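Local coordinates for beta-1,4-mannanase (Cryptopygus antarcticus, PDB 4OOU), which hydrolyses the 1,4-beta-linked backbones of mannans as a monomeric, endo-acting glycoside hydrolase of family 5 with a TIM-barrel fold, at residues 53-58 against 103-108; 46-51 against 59-64; 28-33 against 305-310; 294-299 against 333-338. One frame throughout, in Å; residues are numbered along the deposited sequence.

From the N terminus, residues 28-33 open contact 3, the longest loop, which closes only at 305-310. Within that span the chain passes 46-51, then 53-58, then returns on 59-64 to close contact 2; contact 1, begun at 53-58, closes later at 103-108. Contacts 1 and 2 cross, touching where Gln57 CB lies 3.0 Å from Ser51 O. Contact 4 runs from 294-299, before contact 3 closes, to 333-338, so these two also cross; a probable hydrogen bond, Leu308 O to Asn336 N at 2.8 Å, links them where neighbouring strands 308-313 and 337-340 begin. Contacts 1 and 2 join loops preceding helices 58-74 and 109-122; contacts 3 and 4 lie on the opposite side of the chain's centre.

Contact 1: 53-58 against 103-108; sequences FGNGQY and TDSKKT
CG of Asn55 stands anti to its own carbonyl carbon (chi1 -68°), and CG of Asp104 sits between its backbone N and carbonyl carbon (chi1 66°); with these settings the two side chains run past each other in opposite directions, amide and carboxylate planes 52° apart. Asp104 OD2 takes a short, nearly straight bond from Asn55 N, at 2.6 Å, and the donor arrives from above the carboxylate plane. Thr108 N is shared by both oxygens of Asp104 on their syn lone pairs, 2.8 Å to OD1 and 3.2 Å to OD2. Asn55 OD1 is gripped by Ser105 OG at 2.9 Å, from above the carbonyl plane, and by Lys106 N at 3.3 Å, nearly in line with the C=O bond. Here two successive beta-alpha loops of the TIM barrel meet: a type I' turn, Gly54 to Gln57, just before helix 58-74, and a type I turn, Asp104 to Lys107, just before helix 109-122. Asp104 OD1 also accepts Leu109 N at the start of that second helix. Asn55 OD1 and Asp104 OD2, both acceptors, lie 3.3 Å apart, probably made tolerable by the surrounding donors. Gly54 fits because a beta carbon would press on Asp104 CB and on the preceding carbonyl. CG2 of Thr108 packs on Gly54 CA, and one water accepts from both Asn55 ND2 and Ser105 N.

Contact 2: 46-51 against 59-64; sequences WRSYGS and ASNGPA
Asn61 OD1 is gripped by two donors from the facing loop: Ser48 OG at 2.6 Å and Arg47 NH1 at 3.0 Å. The hydroxyl comes in tilted 20° from the carbonyl plane. The arginine bond is more bent, 136° at the hydrogen, yet OD1 lies at the guanidinium edge and close to its plane, while the guanidinium and amide planes stand almost perpendicular. In Arg47, CG anti to the backbone N (chi1 159°) lies 3.2 Å from Asn61 OD1, and the bend at chi2 then leads the chain past Ala64, NE 3.8 Å from its CB. The positive charge probably polarises the amide C=O. On the other branch, Asn61 ND2 gives a long bond to a water, at 3.3 Å, and that water also accepts from Ser51 OG at 2.7 Å; a weak bond runs from ND2 to Gln57 O. Within the loop, the Asp52 carboxylate accepts Arg47 N and Ser48 N, and a type II turn from Ser48 to Ser51 has Gly50 at its third position. The arrangement is the first beta-alpha loop of the TIM barrel, after strand 35-43, folded back on helix 58-74, with Arg47 about 10 Å, side chain to side chain, from substrate-binding Trp83.

Contact 3: 28-33 against 305-310; sequences SNFYYG and DKPLLI
Ser28 and Pro307 bring their backbones together with CA atoms 4.5 Å apart, and a bent CA-H...O contact joins Pro307 CA and Ser28 O at 3.4 Å. The site is the N-terminal end of the TIM barrel: strand 29-32, the middle of an antiparallel meander with strands 24-26 and 35-43, meets the start of barrel strand 308-313. The side-chain part is the meeting of Pro307 with Phe30. The proline CB sits over one face of the Phe30 ring, 4.0 Å from the centroid and 13° off the normal, a CH-pi contact displaced toward the CZ side, where CB and CZ are 3.9 Å apart. A chi1 of -66° swings the Phe30 ring to the side of the backbone N and so over Pro307, although the bond to CB does not itself point at the proline. Beyond the pair, Phe276 meets Phe30 edge-to-face and Leu39 touches it, so the ring is held within the apolar floor of the barrel. Putting an alanine here in place of Phe30 would probably leave Pro307 CB without its aromatic surface and Phe276 without its partner, opening a gap beneath the barrel. The polar groups look elsewhere: Ser28 OG bonds to Asn304 O, Ser28 O accepts Arg298 NH1, and Lys306 NZ forms a salt bridge with Asp260. At the edge of the contact, Pro307 CG comes to rest 3.7 Å from Asn29 O.

Contact 4: 294-299 against 333-338; sequences FKVNRW and NGYNGA
Arg298 N donates to Asn333 O at 3.1 Å in an almost linear bond (176° at the hydrogen). Beside it, Arg298 CB lies over one face of the Tyr335 ring, 3.8 Å from the centroid and 18° off the normal, a CH-pi contact; Arg298 N hangs over the same ring, 3.4 Å from CZ. The Tyr335 CB leaves the backbone away from the loop, but rotation to the side of the backbone N (chi1 -60°) returns the ring to it. At the far end Tyr335 OH is 3.4 Å from Val296 O, a weak pairing at best, since Pro293 O also lies within range; Val296 O has a sounder donor in Tyr329 OH. A leucine in place of Tyr335 would probably leave Arg298 CB and the loop backbone without their flat support and give up the hydroxyl's weak polar contacts. Gly334 lets the chains close: its CA lies 3.7 Å from Trp299 NE1, and a beta carbon would collide there. One shell out, the chain leaves helix 323-332 at Asn333, and Tyr335 touches Leu308 and Ile310 of the neighbouring barrel strand, fastening this alpha-to-beta connection of the TIM barrel to the loop between strands 277-281 and 308-313. Arg298 NH2 bonds to Lys306 O and NH1 to Ser28 O, tying the 294-299 loop to both backbones, and its charge would probably polarise both carbonyls.

Contact 1: 53-58 against 103-108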
loop_
_atom_site.group_PDB
_atom_site.type_symbol
_atom_site.label_atom_id
_atom_site.label_comp_id
_atom_site.label_asym_id
_atom_site.label_seq_id
_atom_site.Cartn_x
_atom_site.Cartn_y
_atom_site.Cartn_z
ATOM N N PHE A 53 -16.261 -2.236 -3.102
ATOM C CA PHE A 53 -16.422 -3.559 -3.650
ATOM C C PHE A 53 -17.144 -4.521 -2.679
ATOM O O PHE A 53 -16.977 -4.426 -1.440
ATOM C CB PHE A 53 -15.051 -4.125 -3.907
ATOM C CG PHE A 53 -14.111 -3.172 -4.567
ATOM C CD1 PHE A 53 -14.031 -3.107 -5.953
ATOM C CD2 PHE A 53 -13.276 -2.366 -3.796
ATOM C CE1 PHE A 53 -13.148 -2.239 -6.552
ATOM C CE2 PHE A 53 -12.384 -1.493 -4.388
ATOM C CZ PHE A 53 -12.315 -1.432 -5.772
ATOM N N GLY A 54 -17.900 -5.467 -3.250
ATOM C CA GLY A 54 -18.692 -6.431 -2.477
ATOM C C GLY A 54 -20.138 -5.986 -2.336
ATOM O O GLY A 54 -20.432 -4.776 -2.488
ATOM N N ASN A 55 -21.033 -6.949 -2.045
ATOM C CA ASN A 55 -22.464 -6.679 -1.751
ATOM C C ASN A 55 -23.080 -5.749 -2.784
ATOM O O ASN A 55 -23.757 -4.770 -2.465
ATOM C CB ASN A 55 -22.653 -6.119 -0.334
ATOM C CG ASN A 55 -22.336 -7.146 0.757
ATOM O OD1 ASN A 55 -22.230 -8.348 0.493
ATOM N ND2 ASN A 55 -22.208 -6.674 1.999
ATOM N N GLY A 56 -22.786 -6.061 -4.040
ATOM C CA GLY A 56 -23.248 -5.307 -5.175
ATOM C C GLY A 56 -23.049 -3.821 -5.099
ATOM O O GLY A 56 -23.803 -3.090 -5.732
ATOM N N GLN A 57 -22.044 -3.365 -4.356
ATOM C CA GLN A 57 -21.881 -1.909 -4.103
ATOM C C GLN A 57 -21.051 -1.234 -5.182
ATOM O O GLN A 57 -20.994 -0.017 -5.270
ATOM C CB GLN A 57 -21.237 -1.647 -2.725
ATOM C CG GLN A 57 -22.063 -2.116 -1.538
ATOM C CD GLN A 57 -23.384 -1.403 -1.398
ATOM O OE1 GLN A 57 -23.526 -0.224 -1.747
ATOM N NE2 GLN A 57 -24.364 -2.104 -0.856
ATOM N N TYR A 58 -20.407 -2.046 -6.004
ATOM C CA TYR A 58 -19.552 -1.550 -7.065
ATOM C C TYR A 58 -20.333 -0.906 -8.193
ATOM O O TYR A 58 -19.796 -0.028 -8.883
ATOM C CB TYR A 58 -18.730 -2.701 -7.589
ATOM C CG TYR A 58 -17.720 -2.366 -8.655
ATOM C CD1 TYR A 58 -16.471 -1.867 -8.326
ATOM C CD2 TYR A 58 -17.983 -2.600 -9.985
ATOM C CE1 TYR A 58 -15.522 -1.595 -9.303
ATOM C CE2 TYR A 58 -17.042 -2.319 -10.955
ATOM C CZ TYR A 58 -15.809 -1.819 -10.609
ATOM O OH TYR A 58 -14.855 -1.551 -11.577
ATOM N N THR A 103 -15.935 -13.934 0.796
ATOM C CA THR A 103 -15.402 -12.720 0.315
ATOM C C THR A 103 -16.409 -11.616 0.739
ATOM O O THR A 103 -16.064 -10.659 1.414
ATOM C CB THR A 103 -15.138 -12.956 -1.203
ATOM O OG1 THR A 103 -13.774 -12.647 -1.549
ATOM C CG2 THR A 103 -16.136 -12.266 -2.080
ATOM N N ASP A 104 -17.674 -11.795 0.425
ATOM C CA ASP A 104 -18.698 -10.868 0.874
ATOM C C ASP A 104 -20.007 -11.638 0.734
ATOM O O ASP A 104 -20.046 -12.620 -0.014
ATOM C CB ASP A 104 -18.667 -9.606 0.036
ATOM C CG ASP A 104 -19.053 -9.834 -1.406
ATOM O OD1 ASP A 104 -18.277 -10.473 -2.133
ATOM O OD2 ASP A 104 -20.118 -9.338 -1.835
ATOM N N SER A 105 -21.056 -11.269 1.464
ATOM C CA SER A 105 -22.226 -12.152 1.554
ATOM C C SER A 105 -22.863 -12.384 0.180
ATOM O O SER A 105 -23.227 -13.529 -0.140
ATOM C CB SER A 105 -23.253 -11.640 2.559
ATOM O OG SER A 105 -23.389 -10.244 2.422
ATOM N N LYS A 106 -22.959 -11.321 -0.631
ATOM C CA LYS A 106 -23.392 -11.448 -2.052
ATOM C C LYS A 106 -22.347 -12.104 -2.992
ATOM O O LYS A 106 -22.657 -12.285 -4.154
ATOM C CB LYS A 106 -23.796 -10.082 -2.654
ATOM C CG LYS A 106 -25.253 -9.651 -2.492
ATOM C CD LYS A 106 -25.518 -9.026 -1.111
ATOM C CE LYS A 106 -26.986 -8.677 -0.842
ATOM N NZ LYS A 106 -27.365 -7.346 -1.391
ATOM N N LYS A 107 -21.133 -12.416 -2.514
ATOM C CA LYS A 107 -20.074 -13.016 -3.346
ATOM C C LYS A 107 -19.851 -12.275 -4.674
ATOM O O LYS A 107 -19.756 -12.861 -5.757
ATOM C CB LYS A 107 -20.352 -14.504 -3.624
ATOM C CG LYS A 107 -20.126 -15.437 -2.452
ATOM C CD LYS A 107 -20.385 -16.885 -2.864
ATOM C CE LYS A 107 -20.934 -17.699 -1.696
ATOM N NZ LYS A 107 -20.170 -18.952 -1.411
ATOM N N THR A 108 -19.706 -10.976 -4.539
ATOM C CA THR A 108 -19.525 -10.043 -5.642
ATOM C C THR A 108 -18.083 -9.495 -5.745
ATOM O O THR A 108 -17.684 -8.987 -6.804
ATOM C CB THR A 108 -20.527 -8.895 -5.390
ATOM O OG1 THR A 108 -21.758 -9.198 -6.048
ATOM C CG2 THR A 108 -20.025 -7.542 -5.813
HETATM O O HOH W 1 -20.652 -8.694 3.065
#

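Contact 2: 46-51 against 59-64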
loop_
_atom_site.group_PDB
_atom_site.type_symbol
_atom_site.label_atom_id
_atom_site.label_comp_id
_atom_site.label_asym_id
_atom_site.label_seq_id
_atom_site.Cartn_x
_atom_site.Cartn_y
_atom_site.Cartn_z
ATOM N N TRP A 46 -10.664 5.670 -1.707
ATOM C CA TRP A 46 -11.971 5.044 -1.808
ATOM C C TRP A 46 -12.949 6.035 -2.435
ATOM O O TRP A 46 -12.612 7.177 -2.709
ATOM C CB TRP A 46 -12.438 4.585 -0.431
ATOM C CG TRP A 46 -12.493 5.692 0.551
ATOM C CD1 TRP A 46 -13.496 6.607 0.687
ATOM C CD2 TRP A 46 -11.498 6.038 1.511
ATOM N NE1 TRP A 46 -13.195 7.492 1.687
ATOM C CE2 TRP A 46 -11.973 7.167 2.217
ATOM C CE3 TRP A 46 -10.249 5.501 1.861
ATOM C CZ2 TRP A 46 -11.239 7.782 3.250
ATOM C CZ3 TRP A 46 -9.525 6.105 2.913
ATOM C CH2 TRP A 46 -10.037 7.233 3.591
ATOM N N ARG A 47 -14.144 5.575 -2.719
ATOM C CA ARG A 47 -15.243 6.464 -3.070
ATOM C C ARG A 47 -16.201 6.380 -1.879
ATOM O O ARG A 47 -16.491 7.370 -1.220
ATOM C CB ARG A 47 -15.846 5.993 -4.401
ATOM C CG ARG A 47 -17.262 6.444 -4.711
ATOM C CD ARG A 47 -17.423 7.949 -4.747
ATOM N NE ARG A 47 -18.598 8.453 -5.496
ATOM C CZ ARG A 47 -19.805 7.866 -5.634
ATOM N NH1 ARG A 47 -20.143 6.683 -5.084
ATOM N NH2 ARG A 47 -20.718 8.493 -6.360
ATOM N N SER A 48 -16.611 5.156 -1.589
ATOM C CA SER A 48 -17.277 4.803 -0.356
ATOM C C SER A 48 -16.411 3.913 0.560
ATOM O O SER A 48 -16.002 2.805 0.160
ATOM C CB SER A 48 -18.583 4.093 -0.681
ATOM O OG SER A 48 -19.387 4.918 -1.482
ATOM N N TYR A 49 -16.181 4.393 1.789
ATOM C CA TYR A 49 -15.110 3.873 2.672
ATOM C C TYR A 49 -15.328 2.464 3.125
ATOM O O TYR A 49 -16.040 2.235 4.071
ATOM C CB TYR A 49 -14.966 4.796 3.900
ATOM C CG TYR A 49 -13.927 4.406 4.952
ATOM C CD1 TYR A 49 -12.545 4.487 4.691
ATOM C CD2 TYR A 49 -14.328 4.016 6.236
ATOM C CE1 TYR A 49 -11.602 4.153 5.673
ATOM C CE2 TYR A 49 -13.392 3.710 7.215
ATOM C CZ TYR A 49 -12.033 3.761 6.944
ATOM O OH TYR A 49 -11.122 3.417 7.948
ATOM N N GLY A 50 -14.732 1.504 2.445
ATOM C CA GLY A 50 -14.906 0.112 2.842
ATOM C C GLY A 50 -16.076 -0.584 2.181
ATOM O O GLY A 50 -16.182 -1.809 2.314
ATOM N N SER A 51 -16.936 0.177 1.474
ATOM C CA SER A 51 -18.031 -0.382 0.645
ATOM C C SER A 51 -17.952 -0.167 -0.907
ATOM O O SER A 51 -18.984 -0.112 -1.586
ATOM C CB SER A 51 -19.389 0.090 1.164
ATOM O OG SER A 51 -19.520 1.484 1.108
ATOM N N ALA A 59 -21.580 -1.333 -8.398
ATOM C CA ALA A 59 -22.459 -0.699 -9.413
ATOM C C ALA A 59 -22.641 0.795 -9.151
ATOM O O ALA A 59 -22.856 1.572 -10.070
ATOM C CB ALA A 59 -23.819 -1.387 -9.490
ATOM N N SER A 60 -22.531 1.195 -7.896
ATOM C CA SER A 60 -22.720 2.591 -7.534
ATOM C C SER A 60 -21.400 3.326 -7.574
ATOM O O SER A 60 -21.257 4.425 -8.125
ATOM C CB SER A 60 -23.259 2.653 -6.118
ATOM O OG SER A 60 -23.100 3.963 -5.636
ATOM N N ASN A 61 -20.415 2.681 -6.975
ATOM C CA ASN A 61 -19.088 3.261 -6.789
ATOM C C ASN A 61 -18.190 3.258 -8.053
ATOM O O ASN A 61 -17.519 4.248 -8.332
ATOM C CB ASN A 61 -18.421 2.548 -5.579
ATOM C CG ASN A 61 -19.096 2.902 -4.256
ATOM O OD1 ASN A 61 -19.186 4.056 -3.918
ATOM N ND2 ASN A 61 -19.582 1.920 -3.530
ATOM N N GLY A 62 -18.209 2.158 -8.809
ATOM C CA GLY A 62 -17.365 1.950 -10.004
ATOM C C GLY A 62 -17.251 3.043 -11.056
ATOM O O GLY A 62 -16.166 3.365 -11.509
ATOM N N PRO A 63 -18.373 3.616 -11.484
ATOM C CA PRO A 63 -18.245 4.701 -12.473
ATOM C C PRO A 63 -17.391 5.887 -12.017
ATOM O O PRO A 63 -16.675 6.456 -12.830
ATOM C CB PRO A 63 -19.687 5.140 -12.699
ATOM C CG PRO A 63 -20.495 3.923 -12.366
ATOM C CD PRO A 63 -19.780 3.253 -11.234
ATOM N N ALA A 64 -17.457 6.256 -10.741
ATOM C CA ALA A 64 -16.644 7.369 -10.259
ATOM C C ALA A 64 -15.178 6.980 -10.279
ATOM O O ALA A 64 -14.320 7.794 -10.592
ATOM C CB ALA A 64 -17.043 7.812 -8.852
HETATM O O HOH W 2 -21.405 1.789 -0.802
#

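Contact 3: 28-33 against 305-310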
loop_
_atom_site.group_PDB
_atom_site.type_symbol
_atom_site.label_atom_id
_atom_site.label_comp_id
_atom_site.label_asym_id
_atom_site.label_seq_id
_atom_site.Cartn_x
_atom_site.Cartn_y
_atom_site.Cartn_z
ATOM N N SER A 28 16.930 -2.441 -5.978
ATOM C CA SER A 28 16.342 -1.151 -5.612
ATOM C C SER A 28 15.124 -0.704 -6.447
ATOM O O SER A 28 14.495 0.347 -6.158
ATOM C CB SER A 28 17.445 -0.121 -5.781
ATOM O OG SER A 28 18.598 -0.584 -5.113
ATOM N N ASN A 29 14.768 -1.468 -7.471
ATOM C CA ASN A 29 13.835 -0.925 -8.461
ATOM C C ASN A 29 12.607 -1.771 -8.817
ATOM O O ASN A 29 12.610 -2.998 -8.775
ATOM C CB ASN A 29 14.563 -0.599 -9.779
ATOM C CG ASN A 29 15.701 0.391 -9.622
ATOM O OD1 ASN A 29 15.574 1.472 -9.036
ATOM N ND2 ASN A 29 16.832 0.029 -10.203
ATOM N N PHE A 30 11.562 -1.067 -9.225
ATOM C CA PHE A 30 10.489 -1.692 -9.940
ATOM C C PHE A 30 10.925 -1.862 -11.380
ATOM O O PHE A 30 11.630 -1.010 -11.904
ATOM C CB PHE A 30 9.251 -0.830 -9.893
ATOM C CG PHE A 30 8.682 -0.686 -8.531
ATOM C CD1 PHE A 30 8.236 -1.793 -7.854
ATOM C CD2 PHE A 30 8.581 0.563 -7.926
ATOM C CE1 PHE A 30 7.672 -1.658 -6.612
ATOM C CE2 PHE A 30 8.044 0.693 -6.668
ATOM C CZ PHE A 30 7.575 -0.411 -6.017
ATOM N N TYR A 31 10.529 -2.970 -12.011
ATOM C CA TYR A 31 10.728 -3.129 -13.452
ATOM C C TYR A 31 9.432 -3.527 -14.116
ATOM O O TYR A 31 8.658 -4.287 -13.569
ATOM C CB TYR A 31 11.798 -4.179 -13.735
ATOM C CG TYR A 31 13.162 -3.787 -13.276
ATOM C CD1 TYR A 31 14.018 -3.098 -14.105
ATOM C CD2 TYR A 31 13.593 -4.089 -11.995
ATOM C CE1 TYR A 31 15.281 -2.705 -13.664
ATOM C CE2 TYR A 31 14.858 -3.723 -11.549
ATOM C CZ TYR A 31 15.697 -3.028 -12.388
ATOM O OH TYR A 31 16.953 -2.677 -11.949
ATOM N N TYR A 32 9.174 -2.979 -15.282
ATOM C CA TYR A 32 8.136 -3.504 -16.145
ATOM C C TYR A 32 8.666 -3.661 -17.563
ATOM O O TYR A 32 9.043 -2.696 -18.220
ATOM C CB TYR A 32 6.890 -2.620 -16.164
ATOM C CG TYR A 32 5.770 -3.298 -16.926
ATOM C CD1 TYR A 32 4.946 -4.193 -16.290
ATOM C CD2 TYR A 32 5.582 -3.094 -18.296
ATOM C CE1 TYR A 32 3.942 -4.856 -16.968
ATOM C CE2 TYR A 32 4.573 -3.759 -18.994
ATOM C CZ TYR A 32 3.747 -4.647 -18.319
ATOM O OH TYR A 32 2.718 -5.356 -18.954
ATOM N N GLY A 33 8.658 -4.884 -18.050
ATOM C CA GLY A 33 8.995 -5.126 -19.460
ATOM C C GLY A 33 10.457 -4.870 -19.738
ATOM O O GLY A 33 10.827 -4.451 -20.834
ATOM N N ASP A 305 18.115 -3.035 -0.814
ATOM C CA ASP A 305 17.644 -4.414 -1.102
ATOM C C ASP A 305 16.249 -4.445 -1.789
ATOM O O ASP A 305 15.936 -5.371 -2.577
ATOM C CB ASP A 305 17.630 -5.306 0.194
ATOM C CG ASP A 305 17.164 -4.539 1.459
ATOM O OD1 ASP A 305 17.677 -3.418 1.652
ATOM O OD2 ASP A 305 16.301 -5.024 2.251
ATOM N N LYS A 306 15.407 -3.456 -1.461
ATOM C CA LYS A 306 14.020 -3.409 -1.979
ATOM C C LYS A 306 13.723 -2.016 -2.445
ATOM O O LYS A 306 14.305 -1.070 -1.916
ATOM C CB LYS A 306 12.998 -3.764 -0.898
ATOM C CG LYS A 306 13.161 -5.141 -0.257
ATOM C CD LYS A 306 12.085 -5.356 0.797
ATOM C CE LYS A 306 12.368 -6.550 1.687
ATOM N NZ LYS A 306 12.329 -7.815 0.877
ATOM N N PRO A 307 12.799 -1.869 -3.410
ATOM C CA PRO A 307 12.279 -0.559 -3.793
ATOM C C PRO A 307 11.610 0.110 -2.601
ATOM O O PRO A 307 11.189 -0.586 -1.683
ATOM C CB PRO A 307 11.241 -0.880 -4.862
ATOM C CG PRO A 307 11.478 -2.292 -5.276
ATOM C CD PRO A 307 12.072 -2.952 -4.075
ATOM N N LEU A 308 11.577 1.444 -2.599
ATOM C CA LEU A 308 10.909 2.257 -1.572
ATOM C C LEU A 308 9.950 3.273 -2.234
ATOM O O LEU A 308 10.321 4.010 -3.161
ATOM C CB LEU A 308 11.936 3.009 -0.737
ATOM C CG LEU A 308 11.374 3.987 0.275
ATOM C CD1 LEU A 308 10.513 3.272 1.280
ATOM C CD2 LEU A 308 12.531 4.658 0.990
ATOM N N LEU A 309 8.713 3.267 -1.762
ATOM C CA LEU A 309 7.630 3.971 -2.386
ATOM C C LEU A 309 7.273 4.994 -1.362
ATOM O O LEU A 309 7.168 4.658 -0.179
ATOM C CB LEU A 309 6.444 3.011 -2.558
ATOM C CG LEU A 309 5.213 3.171 -3.482
ATOM C CD1 LEU A 309 3.905 2.734 -2.829
ATOM C CD2 LEU A 309 5.046 4.564 -4.067
ATOM N N ILE A 310 7.077 6.230 -1.789
ATOM C CA ILE A 310 6.379 7.188 -0.942
ATOM C C ILE A 310 4.889 7.009 -1.172
ATOM O O ILE A 310 4.335 7.513 -2.160
ATOM C CB ILE A 310 6.794 8.650 -1.200
ATOM C CG1 ILE A 310 8.329 8.747 -1.132
ATOM C CG2 ILE A 310 6.087 9.560 -0.187
ATOM C CD1 ILE A 310 8.924 10.103 -1.444
#

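Contact 4: 294-299 against 333-338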
loop_
_atom_site.group_PDB
_atom_site.type_symbol
_atom_site.label_atom_id
_atom_site.label_comp_id
_atom_site.label_asym_id
_atom_site.label_seq_id
_atom_site.Cartn_x
_atom_site.Cartn_y
_atom_site.Cartn_z
ATOM N N PHE A 294 11.150 13.761 2.030
ATOM C CA PHE A 294 11.406 14.956 1.227
ATOM C C PHE A 294 12.455 15.824 1.902
ATOM O O PHE A 294 12.871 16.826 1.332
ATOM C CB PHE A 294 10.128 15.764 0.935
ATOM C CG PHE A 294 9.174 15.066 0.005
ATOM C CD1 PHE A 294 9.477 14.927 -1.333
ATOM C CD2 PHE A 294 7.976 14.514 0.477
ATOM C CE1 PHE A 294 8.602 14.244 -2.196
ATOM C CE2 PHE A 294 7.103 13.830 -0.372
ATOM C CZ PHE A 294 7.414 13.695 -1.717
ATOM N N LYS A 295 12.922 15.416 3.083
ATOM C CA LYS A 295 14.113 16.032 3.691
ATOM C C LYS A 295 15.412 15.375 3.237
ATOM O O LYS A 295 16.471 15.935 3.413
ATOM C CB LYS A 295 14.034 15.994 5.221
ATOM C CG LYS A 295 13.277 17.159 5.820
ATOM C CD LYS A 295 14.106 18.442 5.715
ATOM C CE LYS A 295 13.762 19.483 6.778
ATOM N NZ LYS A 295 14.240 19.067 8.124
ATOM N N VAL A 296 15.332 14.215 2.607
ATOM C CA VAL A 296 16.457 13.310 2.609
ATOM C C VAL A 296 16.547 12.501 1.283
ATOM O O VAL A 296 15.862 12.817 0.323
ATOM C CB VAL A 296 16.301 12.467 3.893
ATOM C CG1 VAL A 296 15.736 11.078 3.617
ATOM C CG2 VAL A 296 17.599 12.414 4.668
ATOM N N ASN A 297 17.436 11.520 1.221
ATOM C CA ASN A 297 17.573 10.593 0.085
ATOM C C ASN A 297 16.839 9.306 0.357
ATOM O O ASN A 297 16.806 8.875 1.495
ATOM C CB ASN A 297 19.028 10.116 0.017
ATOM C CG ASN A 297 19.836 10.785 -1.042
ATOM O OD1 ASN A 297 19.355 11.631 -1.795
ATOM N ND2 ASN A 297 21.098 10.401 -1.110
ATOM N N ARG A 298 16.391 8.589 -0.658
ATOM C CA ARG A 298 16.015 7.187 -0.406
ATOM C C ARG A 298 17.214 6.367 0.076
ATOM O O ARG A 298 17.076 5.377 0.790
ATOM C CB ARG A 298 15.483 6.490 -1.649
ATOM C CG ARG A 298 16.598 5.779 -2.387
ATOM C CD ARG A 298 16.141 4.556 -3.107
ATOM N NE ARG A 298 16.121 3.409 -2.255
ATOM C CZ ARG A 298 15.857 2.212 -2.742
ATOM N NH1 ARG A 298 15.634 2.089 -4.025
ATOM N NH2 ARG A 298 15.801 1.141 -1.961
ATOM N N TRP A 299 18.394 6.749 -0.371
ATOM C CA TRP A 299 19.606 5.984 -0.118
ATOM C C TRP A 299 19.957 6.122 1.346
ATOM O O TRP A 299 20.440 5.175 1.977
ATOM C CB TRP A 299 20.724 6.513 -0.997
ATOM C CG TRP A 299 20.311 6.629 -2.471
ATOM C CD1 TRP A 299 20.120 7.776 -3.183
ATOM C CD2 TRP A 299 19.995 5.552 -3.363
ATOM N NE1 TRP A 299 19.733 7.487 -4.455
ATOM C CE2 TRP A 299 19.658 6.124 -4.599
ATOM C CE3 TRP A 299 19.982 4.163 -3.236
ATOM C CZ2 TRP A 299 19.296 5.360 -5.704
ATOM C CZ3 TRP A 299 19.634 3.390 -4.352
ATOM C CH2 TRP A 299 19.288 3.995 -5.568
ATOM N N ASN A 333 15.623 11.874 -6.308
ATOM C CA ASN A 333 16.414 11.533 -5.133
ATOM C C ASN A 333 16.230 10.097 -4.742
ATOM O O ASN A 333 16.221 9.742 -3.561
ATOM C CB ASN A 333 16.087 12.491 -3.997
ATOM C CG ASN A 333 16.611 13.887 -4.265
ATOM O OD1 ASN A 333 15.850 14.819 -4.500
ATOM N ND2 ASN A 333 17.922 14.024 -4.264
ATOM N N GLY A 334 16.087 9.260 -5.761
ATOM C CA GLY A 334 16.183 7.819 -5.596
ATOM C C GLY A 334 14.910 7.067 -5.255
ATOM O O GLY A 334 14.933 5.843 -5.155
ATOM N N TYR A 335 13.783 7.745 -5.088
ATOM C CA TYR A 335 12.609 6.984 -4.690
ATOM C C TYR A 335 11.992 6.251 -5.871
ATOM O O TYR A 335 12.138 6.672 -7.024
ATOM C CB TYR A 335 11.591 7.840 -3.965
ATOM C CG TYR A 335 12.143 8.459 -2.718
ATOM C CD1 TYR A 335 12.056 7.800 -1.501
ATOM C CD2 TYR A 335 12.766 9.700 -2.758
ATOM C CE1 TYR A 335 12.584 8.359 -0.352
ATOM C CE2 TYR A 335 13.270 10.279 -1.615
ATOM C CZ TYR A 335 13.176 9.609 -0.416
ATOM O OH TYR A 335 13.679 10.195 0.709
ATOM N N ASN A 336 11.278 5.173 -5.571
ATOM C CA ASN A 336 10.702 4.356 -6.620
ATOM C C ASN A 336 9.259 4.624 -6.914
ATOM O O ASN A 336 8.714 4.044 -7.844
ATOM C CB ASN A 336 10.917 2.916 -6.278
ATOM C CG ASN A 336 12.367 2.617 -6.174
ATOM O OD1 ASN A 336 13.034 2.412 -7.177
ATOM N ND2 ASN A 336 12.880 2.658 -4.970
ATOM N N GLY A 337 8.632 5.494 -6.132
ATOM C CA GLY A 337 7.395 6.117 -6.574
ATOM C C GLY A 337 6.922 7.208 -5.621
ATOM O O GLY A 337 7.533 7.411 -4.564
ATOM N N ALA A 338 5.824 7.888 -5.981
ATOM C CA ALA A 338 5.203 8.906 -5.108
ATOM C C ALA A 338 3.723 9.079 -5.399
ATOM O O ALA A 338 3.326 9.298 -6.561
ATOM C CB ALA A 338 5.903 10.241 -5.253
#